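Local coordinates for uncharacterized protein (Desulfotomaculum acetoxidans, PDB 3U4Y) that is of unknown function but adopts the seven-bladed beta-propeller fold of the lactonase family, at residues A[16-21]-A[312-317]; A[39-44]-A[58-63]; A[263-268]-A[292-297]. All blocks are in the same frame, centred on the assembly; numbering follows the deposited sequence.

Contact 1: residues A[16-21]-A[312-317]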
ATOM      1  N   GLU A  16       7.889  -4.342  11.357  1.00 24.16           N
ATOM      2  CA  GLU A  16       9.327  -4.351  11.601  1.00 31.85           C
ATOM      3  C   GLU A  16       9.854  -5.702  11.205  1.00 37.28           C
ATOM      4  O   GLU A  16       9.839  -6.638  11.991  1.00 48.51           O
ATOM      5  CB  GLU A  16       9.633  -4.091  13.058  1.00 35.67           C
ATOM      6  CG  GLU A  16       9.251  -2.710  13.491  1.00 44.30           C
ATOM      7  CD  GLU A  16       8.895  -2.663  14.948  1.00 59.39           C
ATOM      8  OE1 GLU A  16       7.837  -3.214  15.331  1.00 60.48           O
ATOM      9  OE2 GLU A  16       9.683  -2.079  15.711  1.00 68.19           O
ATOM     10  N   GLN A  17      10.313  -5.797   9.968  1.00 34.34           N
ATOM     11  CA  GLN A  17      10.578  -7.080   9.353  1.00 35.39           C
ATOM     12  C   GLN A  17      11.700  -7.846  10.039  1.00 35.34           C
ATOM     13  O   GLN A  17      11.646  -9.069  10.162  1.00 28.36           O
ATOM     14  CB  GLN A  17      10.921  -6.893   7.881  1.00 32.08           C
ATOM     15  CG  GLN A  17      11.089  -8.203   7.176  1.00 37.70           C
ATOM     16  CD  GLN A  17      11.606  -8.041   5.784  1.00 44.22           C
ATOM     17  OE1 GLN A  17      12.809  -7.844   5.575  1.00 57.17           O
ATOM     18  NE2 GLN A  17      10.708  -8.122   4.810  1.00 36.17           N
ATOM     19  N   HIS A  18      12.720  -7.122  10.479  1.00 35.57           N
ATOM     20  CA  HIS A  18      13.902  -7.767  11.017  1.00 33.07           C
ATOM     21  C   HIS A  18      13.694  -8.249  12.443  1.00 43.02           C
ATOM     22  O   HIS A  18      14.454  -9.075  12.938  1.00 52.59           O
ATOM     23  CB  HIS A  18      15.098  -6.837  10.942  1.00 24.64           C
ATOM     24  CG  HIS A  18      14.931  -5.573  11.711  1.00 36.51           C
ATOM     25  ND1 HIS A  18      13.850  -4.738  11.541  1.00 44.62           N
ATOM     26  CD2 HIS A  18      15.715  -4.989  12.647  1.00 45.52           C
ATOM     27  CE1 HIS A  18      13.972  -3.697  12.344  1.00 49.38           C
ATOM     28  NE2 HIS A  18      15.097  -3.824  13.026  1.00 47.72           N
ATOM     29  N   LEU A  19      12.669  -7.734  13.108  1.00 39.36           N
ATOM     30  CA  LEU A  19      12.344  -8.191  14.448  1.00 35.17           C
ATOM     31  C   LEU A  19      11.230  -9.207  14.343  1.00 38.83           C
ATOM     32  O   LEU A  19      10.794  -9.767  15.339  1.00 41.21           O
ATOM     33  CB  LEU A  19      11.925  -7.030  15.340  1.00 32.95           C
ATOM     34  CG  LEU A  19      12.960  -5.913  15.378  1.00 34.52           C
ATOM     35  CD1 LEU A  19      12.854  -5.103  16.655  1.00 35.29           C
ATOM     36  CD2 LEU A  19      14.333  -6.512  15.238  1.00 33.89           C
ATOM     37  N   ARG A  20      10.790  -9.450  13.115  1.00 39.60           N
ATOM     38  CA  ARG A  20       9.674 -10.343  12.868  1.00 38.05           C
ATOM     39  C   ARG A  20       8.520  -9.941  13.791  1.00 39.78           C
ATOM     40  O   ARG A  20       7.901 -10.754  14.465  1.00 46.07           O
ATOM     41  CB  ARG A  20      10.131 -11.790  13.018  1.00 33.09           C
ATOM     42  CG  ARG A  20      11.342 -12.095  12.126  1.00 44.38           C
ATOM     43  CD  ARG A  20      11.515 -13.580  11.887  1.00 63.86           C
ATOM     44  NE  ARG A  20      12.295 -13.872  10.686  1.00 77.92           N
ATOM     45  CZ  ARG A  20      12.309 -15.063  10.089  1.00 89.71           C
ATOM     46  NH1 ARG A  20      11.577 -16.054  10.580  1.00 94.72           N
ATOM     47  NH2 ARG A  20      13.041 -15.268   8.999  1.00 90.51           N
ATOM     48  N   ARG A  21       8.228  -8.648  13.775  1.00 38.82           N
ATOM     49  CA  ARG A  21       7.333  -8.027  14.732  1.00 41.84           C
ATOM     50  C   ARG A  21       6.426  -6.997  14.027  1.00 42.37           C
ATOM     51  O   ARG A  21       6.641  -6.678  12.857  1.00 41.56           O
ATOM     52  CB  ARG A  21       8.195  -7.354  15.808  1.00 32.38           C
ATOM     53  CG  ARG A  21       7.439  -6.763  16.956  1.00 37.18           C
ATOM     54  CD  ARG A  21       8.377  -6.234  18.010  1.00 38.37           C
ATOM     55  NE  ARG A  21       9.082  -5.035  17.586  1.00 37.51           N
ATOM     56  CZ  ARG A  21       9.883  -4.327  18.378  1.00 48.34           C
ATOM     57  NH1 ARG A  21      10.497  -3.247  17.923  1.00 60.06           N
ATOM     58  NH2 ARG A  21      10.070  -4.688  19.635  1.00 47.65           N
ATOM     59  N   GLY A 312      11.380   4.090  19.924  1.00 38.88           N
ATOM     60  CA  GLY A 312      11.759   2.693  19.812  1.00 35.41           C
ATOM     61  C   GLY A 312      10.992   1.798  18.850  1.00 42.50           C
ATOM     62  O   GLY A 312      10.697   0.651  19.183  1.00 35.47           O
ATOM     63  N   ILE A 313      10.674   2.299  17.658  1.00 54.21           N
ATOM     64  CA  ILE A 313      10.196   1.438  16.574  1.00 45.25           C
ATOM     65  C   ILE A 313      11.243   1.447  15.479  1.00 45.55           C
ATOM     66  O   ILE A 313      11.613   2.509  14.986  1.00 58.76           O
ATOM     67  CB  ILE A 313       8.874   1.922  15.939  1.00 38.04           C
ATOM     68  CG1 ILE A 313       7.698   1.821  16.911  1.00 44.88           C
ATOM     69  CG2 ILE A 313       8.552   1.095  14.716  1.00 26.38           C
ATOM     70  CD1 ILE A 313       6.363   2.106  16.251  1.00 34.72           C
ATOM     71  N   GLU A 314      11.720   0.269  15.097  1.00 37.59           N
ATOM     72  CA  GLU A 314      12.695   0.161  14.026  1.00 37.08           C
ATOM     73  C   GLU A 314      11.951  -0.131  12.725  1.00 38.61           C
ATOM     74  O   GLU A 314      11.755  -1.276  12.329  1.00 36.70           O
ATOM     75  CB  GLU A 314      13.721  -0.912  14.370  1.00 42.52           C
ATOM     76  CG  GLU A 314      14.381  -0.685  15.736  1.00 61.27           C
ATOM     77  CD  GLU A 314      15.362  -1.787  16.135  1.00 72.90           C
ATOM     78  OE1 GLU A 314      15.997  -1.655  17.206  1.00 82.16           O
ATOM     79  OE2 GLU A 314      15.494  -2.781  15.386  1.00 69.11           O
ATOM     80  N   ALA A 315      11.509   0.930  12.070  1.00 40.25           N
ATOM     81  CA  ALA A 315      10.609   0.770  10.949  1.00 43.90           C
ATOM     82  C   ALA A 315      11.256  -0.112   9.908  1.00 35.66           C
ATOM     83  O   ALA A 315      12.457  -0.029   9.688  1.00 42.58           O
ATOM     84  CB  ALA A 315      10.246   2.126  10.367  1.00 51.15           C
ATOM     85  N   ASN A 316      10.452  -0.953   9.271  1.00 25.99           N
ATOM     86  CA  ASN A 316      10.955  -1.863   8.268  1.00 22.37           C
ATOM     87  C   ASN A 316       9.808  -2.591   7.586  1.00 20.97           C
ATOM     88  O   ASN A 316       9.508  -3.722   7.894  1.00 24.52           O
ATOM     89  CB  ASN A 316      11.887  -2.860   8.937  1.00 23.31           C
ATOM     90  CG  ASN A 316      12.891  -3.468   7.984  1.00 34.44           C
ATOM     91  OD1 ASN A 316      12.779  -3.360   6.760  1.00 35.29           O
ATOM     92  ND2 ASN A 316      13.884  -4.130   8.550  1.00 43.42           N
ATOM     93  N   GLY A 317       9.157  -1.934   6.649  1.00 34.58           N
ATOM     94  CA  GLY A 317       8.018  -2.551   6.005  1.00 32.22           C
ATOM     95  C   GLY A 317       6.834  -1.612   5.904  1.00 31.63           C
ATOM     96  O   GLY A 317       6.954  -0.408   6.148  1.00 31.18           O
TER

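Contact 2: residues A[39-44]-A[58-63]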
ATOM      1  N   GLY A  39       7.457 -14.009  15.036  1.00 48.59           N
ATOM      2  CA  GLY A  39       8.522 -14.699  14.343  1.00 24.22           C
ATOM      3  C   GLY A  39       8.200 -15.059  12.905  1.00 37.13           C
ATOM      4  O   GLY A  39       8.429 -16.190  12.477  1.00 34.58           O
ATOM      5  N   TYR A  40       7.666 -14.100  12.149  1.00 36.50           N
ATOM      6  CA  TYR A  40       7.483 -14.286  10.710  1.00 37.40           C
ATOM      7  C   TYR A  40       8.248 -13.270   9.896  1.00 49.05           C
ATOM      8  O   TYR A  40       8.820 -12.319  10.418  1.00 51.07           O
ATOM      9  CB  TYR A  40       6.022 -14.233  10.285  1.00 25.62           C
ATOM     10  CG  TYR A  40       5.210 -15.448  10.634  1.00 32.55           C
ATOM     11  CD1 TYR A  40       5.004 -16.450   9.717  1.00 33.41           C
ATOM     12  CD2 TYR A  40       4.622 -15.574  11.883  1.00 50.96           C
ATOM     13  CE1 TYR A  40       4.252 -17.550  10.036  1.00 48.91           C
ATOM     14  CE2 TYR A  40       3.876 -16.673  12.214  1.00 54.71           C
ATOM     15  CZ  TYR A  40       3.691 -17.660  11.289  1.00 55.71           C
ATOM     16  OH  TYR A  40       2.941 -18.766  11.621  1.00 61.48           O
ATOM     17  N   ASP A  41       8.205 -13.498   8.593  1.00 52.13           N
ATOM     18  CA  ASP A  41       8.933 -12.758   7.586  1.00 45.42           C
ATOM     19  C   ASP A  41       8.064 -11.580   7.069  1.00 46.43           C
ATOM     20  O   ASP A  41       7.718 -11.505   5.876  1.00 34.53           O
ATOM     21  CB  ASP A  41       9.231 -13.767   6.473  1.00 37.37           C
ATOM     22  CG  ASP A  41      10.252 -13.282   5.514  1.00 57.87           C
ATOM     23  OD1 ASP A  41      11.163 -12.548   5.949  1.00 70.36           O
ATOM     24  OD2 ASP A  41      10.148 -13.638   4.323  1.00 66.67           O
ATOM     25  N   PHE A  42       7.708 -10.665   7.972  1.00 41.52           N
ATOM     26  CA  PHE A  42       6.662  -9.661   7.700  1.00 41.65           C
ATOM     27  C   PHE A  42       6.997  -8.617   6.625  1.00 41.77           C
ATOM     28  O   PHE A  42       8.124  -8.132   6.535  1.00 37.02           O
ATOM     29  CB  PHE A  42       6.242  -8.943   8.983  1.00 42.20           C
ATOM     30  CG  PHE A  42       5.432  -9.793   9.923  1.00 48.69           C
ATOM     31  CD1 PHE A  42       4.514 -10.710   9.439  1.00 40.93           C
ATOM     32  CD2 PHE A  42       5.592  -9.671  11.301  1.00 52.59           C
ATOM     33  CE1 PHE A  42       3.771 -11.490  10.310  1.00 33.71           C
ATOM     34  CE2 PHE A  42       4.857 -10.448  12.175  1.00 41.59           C
ATOM     35  CZ  PHE A  42       3.947 -11.360  11.677  1.00 36.82           C
ATOM     36  N   VAL A  43       5.992  -8.265   5.824  1.00 43.06           N
ATOM     37  CA  VAL A  43       6.176  -7.306   4.740  1.00 41.73           C
ATOM     38  C   VAL A  43       5.221  -6.110   4.835  1.00 32.19           C
ATOM     39  O   VAL A  43       5.635  -5.030   5.239  1.00 20.19           O
ATOM     40  CB  VAL A  43       6.106  -7.975   3.334  1.00 36.54           C
ATOM     41  CG1 VAL A  43       6.439  -6.972   2.258  1.00 26.29           C
ATOM     42  CG2 VAL A  43       7.071  -9.166   3.247  1.00 32.75           C
ATOM     43  N   ASP A  44       3.953  -6.302   4.475  1.00 46.61           N
ATOM     44  CA  ASP A  44       2.993  -5.186   4.406  1.00 56.51           C
ATOM     45  C   ASP A  44       1.764  -5.431   5.293  1.00 49.87           C
ATOM     46  O   ASP A  44       1.599  -6.527   5.835  1.00 49.87           O
ATOM     47  CB  ASP A  44       2.566  -4.923   2.944  1.00 60.72           C
ATOM     48  CG  ASP A  44       2.017  -3.510   2.724  1.00 72.26           C
ATOM     49  OD1 ASP A  44       1.088  -3.338   1.891  1.00 74.82           O
ATOM     50  OD2 ASP A  44       2.523  -2.568   3.374  1.00 76.55           O
ATOM     51  N   SER A  58       3.563 -12.185   4.908  1.00 27.07           N
ATOM     52  CA  SER A  58       4.948 -12.596   5.041  1.00 25.59           C
ATOM     53  C   SER A  58       5.408 -13.249   3.753  1.00 43.42           C
ATOM     54  O   SER A  58       4.621 -13.866   3.022  1.00 31.06           O
ATOM     55  CB  SER A  58       5.164 -13.504   6.257  1.00 30.73           C
ATOM     56  OG  SER A  58       4.497 -14.750   6.131  1.00 28.60           O
ATOM     57  N   ASP A  59       6.697 -13.082   3.487  1.00 48.03           N
ATOM     58  CA  ASP A  59       7.303 -13.455   2.224  1.00 47.14           C
ATOM     59  C   ASP A  59       7.692 -14.922   2.222  1.00 49.76           C
ATOM     60  O   ASP A  59       6.956 -15.758   1.699  1.00 45.83           O
ATOM     61  CB  ASP A  59       8.543 -12.589   1.992  1.00 48.58           C
ATOM     62  CG  ASP A  59       9.077 -12.699   0.590  1.00 49.89           C
ATOM     63  OD1 ASP A  59       8.357 -13.253  -0.261  1.00 55.54           O
ATOM     64  OD2 ASP A  59      10.198 -12.211   0.331  1.00 48.28           O
ATOM     65  N   PHE A  60       8.853 -15.216   2.814  1.00 53.41           N
ATOM     66  CA  PHE A  60       9.481 -16.542   2.766  1.00 49.57           C
ATOM     67  C   PHE A  60       8.758 -17.502   3.716  1.00 48.73           C
ATOM     68  O   PHE A  60       8.733 -18.720   3.493  1.00 47.58           O
ATOM     69  CB  PHE A  60      10.996 -16.410   3.044  1.00 55.06           C
ATOM     70  CG  PHE A  60      11.699 -17.706   3.356  1.00 79.18           C
ATOM     71  CD1 PHE A  60      11.526 -18.834   2.564  1.00 89.60           C
ATOM     72  CD2 PHE A  60      12.573 -17.786   4.436  1.00 89.79           C
ATOM     73  CE1 PHE A  60      12.192 -20.027   2.862  1.00 89.56           C
ATOM     74  CE2 PHE A  60      13.240 -18.970   4.734  1.00 91.65           C
ATOM     75  CZ  PHE A  60      13.050 -20.089   3.947  1.00 88.02           C
ATOM     76  N   CYS A  61       8.124 -16.940   4.743  1.00 37.87           N
ATOM     77  CA  CYS A  61       7.248 -17.717   5.608  1.00 34.14           C
ATOM     78  C   CYS A  61       5.856 -17.960   4.991  1.00 34.85           C
ATOM     79  O   CYS A  61       5.043 -18.680   5.549  1.00 43.29           O
ATOM     80  CB  CYS A  61       7.125 -17.050   6.986  1.00 40.92           C
ATOM     81  SG  CYS A  61       8.592 -17.182   8.087  1.00 57.43           S
ATOM     82  N   GLN A  62       5.595 -17.361   3.836  1.00 37.88           N
ATOM     83  CA  GLN A  62       4.282 -17.415   3.166  1.00 39.18           C
ATOM     84  C   GLN A  62       3.041 -17.531   4.061  1.00 42.23           C
ATOM     85  O   GLN A  62       2.120 -18.298   3.778  1.00 39.91           O
ATOM     86  CB  GLN A  62       4.249 -18.483   2.072  1.00 30.96           C
ATOM     87  CG  GLN A  62       4.485 -19.892   2.520  1.00 32.61           C
ATOM     88  CD  GLN A  62       4.866 -20.784   1.353  1.00 39.45           C
ATOM     89  OE1 GLN A  62       5.947 -20.644   0.790  1.00 42.37           O
ATOM     90  NE2 GLN A  62       3.976 -21.694   0.976  1.00 41.40           N
ATOM     91  N   THR A  63       3.001 -16.728   5.115  1.00 37.95           N
ATOM     92  CA  THR A  63       1.889 -16.773   6.040  1.00 36.46           C
ATOM     93  C   THR A  63       1.175 -15.437   6.232  1.00 37.31           C
ATOM     94  O   THR A  63       1.807 -14.420   6.496  1.00 29.01           O
ATOM     95  CB  THR A  63       2.362 -17.263   7.402  1.00 36.43           C
ATOM     96  OG1 THR A  63       2.893 -18.584   7.257  1.00 35.79           O
ATOM     97  CG2 THR A  63       1.204 -17.267   8.397  1.00 36.74           C
TER

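Contact 3: residues A[263-268]-A[292-297]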
ATOM      1  N   HIS A 263      12.719  14.630   3.524  1.00 31.30           N
ATOM      2  CA  HIS A 263      12.491  13.952   4.784  1.00 37.99           C
ATOM      3  C   HIS A 263      13.773  13.706   5.590  1.00 42.86           C
ATOM      4  O   HIS A 263      13.724  13.460   6.796  1.00 36.38           O
ATOM      5  CB  HIS A 263      11.716  12.661   4.566  1.00 36.63           C
ATOM      6  CG  HIS A 263      12.176  11.866   3.389  1.00 34.58           C
ATOM      7  ND1 HIS A 263      13.498  11.545   3.178  1.00 38.31           N
ATOM      8  CD2 HIS A 263      11.483  11.304   2.368  1.00 33.07           C
ATOM      9  CE1 HIS A 263      13.601  10.827   2.072  1.00 37.84           C
ATOM     10  NE2 HIS A 263      12.392  10.665   1.563  1.00 28.87           N
ATOM     11  N   GLY A 264      14.921  13.797   4.930  1.00 49.21           N
ATOM     12  CA  GLY A 264      16.182  13.550   5.602  1.00 50.23           C
ATOM     13  C   GLY A 264      16.181  12.188   6.265  1.00 51.92           C
ATOM     14  O   GLY A 264      16.565  12.053   7.418  1.00 56.68           O
ATOM     15  N   LEU A 265      15.720  11.182   5.532  1.00 47.25           N
ATOM     16  CA  LEU A 265      15.715   9.807   6.004  1.00 42.16           C
ATOM     17  C   LEU A 265      16.399   8.910   4.987  1.00 47.25           C
ATOM     18  O   LEU A 265      16.437   9.222   3.787  1.00 47.32           O
ATOM     19  CB  LEU A 265      14.288   9.296   6.187  1.00 33.55           C
ATOM     20  CG  LEU A 265      13.446   9.894   7.296  1.00 35.61           C
ATOM     21  CD1 LEU A 265      12.053   9.252   7.315  1.00 31.07           C
ATOM     22  CD2 LEU A 265      14.173   9.721   8.621  1.00 39.09           C
ATOM     23  N   LEU A 266      16.925   7.789   5.470  1.00 40.19           N
ATOM     24  CA  LEU A 266      17.452   6.767   4.590  1.00 43.12           C
ATOM     25  C   LEU A 266      16.358   5.736   4.367  1.00 49.32           C
ATOM     26  O   LEU A 266      15.838   5.158   5.321  1.00 48.52           O
ATOM     27  CB  LEU A 266      18.687   6.127   5.208  1.00 38.40           C
ATOM     28  CG  LEU A 266      19.782   7.143   5.544  1.00 35.72           C
ATOM     29  CD1 LEU A 266      20.909   6.480   6.296  1.00 35.18           C
ATOM     30  CD2 LEU A 266      20.305   7.816   4.292  1.00 22.66           C
ATOM     31  N   ILE A 267      15.988   5.532   3.107  1.00 41.10           N
ATOM     32  CA  ILE A 267      14.931   4.591   2.773  1.00 35.85           C
ATOM     33  C   ILE A 267      15.265   3.953   1.424  1.00 33.43           C
ATOM     34  O   ILE A 267      16.051   4.529   0.671  1.00 36.83           O
ATOM     35  CB  ILE A 267      13.531   5.284   2.799  1.00 44.35           C
ATOM     36  CG1 ILE A 267      12.606   4.742   1.715  1.00 40.73           C
ATOM     37  CG2 ILE A 267      13.648   6.791   2.634  1.00 38.77           C
ATOM     38  CD1 ILE A 267      11.231   5.293   1.812  1.00 36.19           C
ATOM     39  N   ASP A 268      14.719   2.761   1.150  1.00 24.34           N
ATOM     40  CA  ASP A 268      14.932   2.061  -0.123  1.00 25.38           C
ATOM     41  C   ASP A 268      13.782   1.109  -0.491  1.00 30.91           C
ATOM     42  O   ASP A 268      13.833  -0.069  -0.173  1.00 42.57           O
ATOM     43  CB  ASP A 268      16.249   1.269  -0.080  1.00 40.10           C
ATOM     44  CG  ASP A 268      16.623   0.635  -1.435  1.00 59.36           C
ATOM     45  OD1 ASP A 268      15.725   0.228  -2.216  1.00 68.15           O
ATOM     46  OD2 ASP A 268      17.839   0.540  -1.715  1.00 58.35           O
ATOM     47  N   ASN A 292      12.528   2.413   5.791  1.00 45.47           N
ATOM     48  CA  ASN A 292      13.302   1.217   5.469  1.00 38.12           C
ATOM     49  C   ASN A 292      14.679   1.060   6.119  1.00 34.58           C
ATOM     50  O   ASN A 292      14.947   0.061   6.775  1.00 37.89           O
ATOM     51  CB  ASN A 292      13.502   1.185   3.952  1.00 38.14           C
ATOM     52  CG  ASN A 292      13.282  -0.172   3.377  1.00 55.18           C
ATOM     53  OD1 ASN A 292      12.862  -1.085   4.079  1.00 68.62           O
ATOM     54  ND2 ASN A 292      13.554  -0.323   2.090  1.00 62.96           N
ATOM     55  N   ILE A 293      15.556   2.039   5.901  1.00 35.47           N
ATOM     56  CA  ILE A 293      16.985   1.895   6.183  1.00 38.28           C
ATOM     57  C   ILE A 293      17.470   2.734   7.366  1.00 39.90           C
ATOM     58  O   ILE A 293      18.473   2.412   7.992  1.00 41.22           O
ATOM     59  CB  ILE A 293      17.841   2.213   4.920  1.00 28.83           C
ATOM     60  CG1 ILE A 293      17.676   1.117   3.875  1.00 27.82           C
ATOM     61  CG2 ILE A 293      19.304   2.368   5.267  1.00 24.65           C
ATOM     62  CD1 ILE A 293      18.897   0.913   3.005  1.00 58.92           C
ATOM     63  N   SER A 294      16.771   3.820   7.665  1.00 42.12           N
ATOM     64  CA  SER A 294      17.070   4.587   8.866  1.00 33.64           C
ATOM     65  C   SER A 294      16.383   3.892  10.026  1.00 33.38           C
ATOM     66  O   SER A 294      16.738   4.101  11.196  1.00 33.64           O
ATOM     67  CB  SER A 294      16.595   6.041   8.732  1.00 26.39           C
ATOM     68  OG  SER A 294      17.691   6.923   8.511  1.00 29.86           O
ATOM     69  N   ARG A 295      15.402   3.055   9.684  1.00 33.62           N
ATOM     70  CA  ARG A 295      14.666   2.265  10.665  1.00 32.36           C
ATOM     71  C   ARG A 295      14.007   3.200  11.671  1.00 39.78           C
ATOM     72  O   ARG A 295      14.151   3.029  12.885  1.00 38.73           O
ATOM     73  CB  ARG A 295      15.606   1.295  11.378  1.00 26.50           C
ATOM     74  CG  ARG A 295      16.282   0.278  10.459  1.00 30.00           C
ATOM     75  CD  ARG A 295      15.608  -1.083  10.493  1.00 41.30           C
ATOM     76  NE  ARG A 295      16.047  -1.933   9.391  1.00 58.55           N
ATOM     77  CZ  ARG A 295      16.969  -2.884   9.487  1.00 66.38           C
ATOM     78  NH1 ARG A 295      17.549  -3.127  10.651  1.00 69.29           N
ATOM     79  NH2 ARG A 295      17.304  -3.598   8.419  1.00 70.31           N
ATOM     80  N   GLU A 296      13.305   4.205  11.147  1.00 38.09           N
ATOM     81  CA  GLU A 296      12.667   5.231  11.963  1.00 33.04           C
ATOM     82  C   GLU A 296      11.244   5.442  11.474  1.00 27.92           C
ATOM     83  O   GLU A 296      10.962   5.271  10.301  1.00 25.21           O
ATOM     84  CB  GLU A 296      13.467   6.542  11.900  1.00 38.44           C
ATOM     85  CG  GLU A 296      12.980   7.643  12.838  1.00 62.50           C
ATOM     86  CD  GLU A 296      14.041   8.703  13.145  1.00 82.92           C
ATOM     87  OE1 GLU A 296      13.668   9.866  13.447  1.00 85.91           O
ATOM     88  OE2 GLU A 296      15.247   8.367  13.099  1.00 93.22           O
ATOM     89  N   LEU A 297      10.334   5.766  12.383  1.00 38.21           N
ATOM     90  CA  LEU A 297       9.010   6.226  11.979  1.00 39.40           C
ATOM     91  C   LEU A 297       8.920   7.723  12.234  1.00 41.08           C
ATOM     92  O   LEU A 297       8.702   8.143  13.364  1.00 41.51           O
ATOM     93  CB  LEU A 297       7.919   5.489  12.749  1.00 28.16           C
ATOM     94  CG  LEU A 297       6.478   5.821  12.350  1.00 27.76           C
ATOM     95  CD1 LEU A 297       6.303   5.813  10.846  1.00 29.45           C
ATOM     96  CD2 LEU A 297       5.503   4.855  12.979  1.00 28.28           C
TER

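Contact 1: residues A[16-21]-A[312-317]
H18 and E314 meet where the two ends of the chain are joined in one propeller blade. The turn 16-21 links strands 11-16 and 21-26, while 312-317 leads into the C-terminal strand 319-321 of the same sheet, the "velcro" closure of a beta-propeller. The H18 and E314 side chains run across each other at about a right angle, yet ring and carboxylate are nearly coplanar, 19° apart. H18 NE2 donates to the anti lone pair of E314 OE2 (2.6 Å). An extended E314 chain carries this carboxylate to the edge of the ring, and L19 CD2 lies over one ring face, toward the rim. Near ND1 the N316 amide is turned 49° from the ring plane.

E16 forms the second centre. Its CG sits beside the backbone N (chi1 -66°), and its carboxylate comes to lie between R21 and the incoming chain. R21 grips it side-on, NE to OE1 at 3.2 Å and NH1 to OE2 at 2.6 Å, while S23 also bonds OE1. E314 N reaches E16 OE2 from the opposite face to R21 NH1, so one oxygen binds both the turn and the C-terminal segment. The arginine probably favours the charged form of E16. R20 and R21 opposite E16 form a G1 bulge.

Q17 sends its amide NE2 to F42 O, leaving its CB beside N316. The backbone bridge between E16 and N316 is made here by Q17 N, which meets N316 O on a lone pair in the carbonyl plane at 3.0 Å.

Contact 2: residues A[39-44]-A[58-63]
Within one four-stranded propeller blade, D41 and Y40, on the approach to strand 42-47, pack against the turn that joins strands 53-58 and 63-68. F42 and S58 form a non-hydrogen-bonded antiparallel pair where the first two strands come together. Just beyond it D59 N donates to D41 O (3.0 Å). The D41 side chain adds a second bond: with CG anti to the backbone N (chi1 -166°), its carboxylate reaches the type I turn D59-Q62, and F60 N points at the anti lone pair of OD2 (2.5 Å). The D59 side chain runs alongside that of D41 in the same direction, the carboxylate planes 9° apart and the OD2 atoms 4.2 Å from each other. This proximity may raise the proton affinity of one of them, an effect that F60 N and a weak bond from L104 N to D59 OD2 would partly offset.

Y40 lies along the other limb of the turn. Its CE1 comes 3.3 Å from T63 CB, and C61 CB meets the ring edge near its plane, while the C61 sulfur stands oblique to the ring. S58 OG, near Y40 CD1, accepts T63 N (2.7 Å), tying the two limbs together. An aspartate binding the turn's amide thus supplements the meander of antiparallel strands that defines a propeller blade.

Contact 3: residues A[263-268]-A[292-297]
This is a loop-against-turn contact between the connection linking two neighbouring propeller blades and a turn of the second: L266, in the passage from strand 254-262 to strand 278-280, docks on I293 and S294 in the turn between strands 286-291 and 296-301. L266 holds on through both of its backbone polar atoms. Its carbonyl oxygen takes two donors from the same face of the carbonyl plane, S294 N at 2.9 Å and I293 N at 3.2 Å, the latter standing well above that plane. L266 N in turn donates to S294 OG (3.3 Å) in a fairly straight bond, 160° at the hydrogen.

L266 CB rests 3.8 Å from I293 CG2, the branch that lies anti to the backbone N of I293, and S294 OG lies 3.5 Å from the same L266 CB. At the far end I293 CD1 approaches D268 CB, while the D268 carboxylate turns off to a salt bridge with R270. L265 brings CD2 toward S294 CB and packs inward on I289 and A291.

Main-chain amides, the L266 carbonyl and one serine hydroxyl make the polar bonds across these segments, with aliphatic groups alongside; the chemistry implies docking by backbone complementarity and involves no charge pairing between the segments.

Overall arrangement
The three contacts occupy equivalent places in successive blades, each setting an interblade connection against the turn between a blade's second and third strands. Contact 1, in the closing blade, lies between the others: its centre is about 12 Å from the centre of each, whereas contacts 2 and 3 are about 21 Å apart between centres and about 8 Å between nearest atoms. Toward contact 2, R21 O packs 3.5 Å from F42 CD2. Toward contact 3, R295 NH1 packs 3.3 Å from H18 CD2. The disulfide C51-C322 further fastens the C-terminal region to the blade of contact 2. With the function unknown and no site assigned, the contacts cannot be related to an active site.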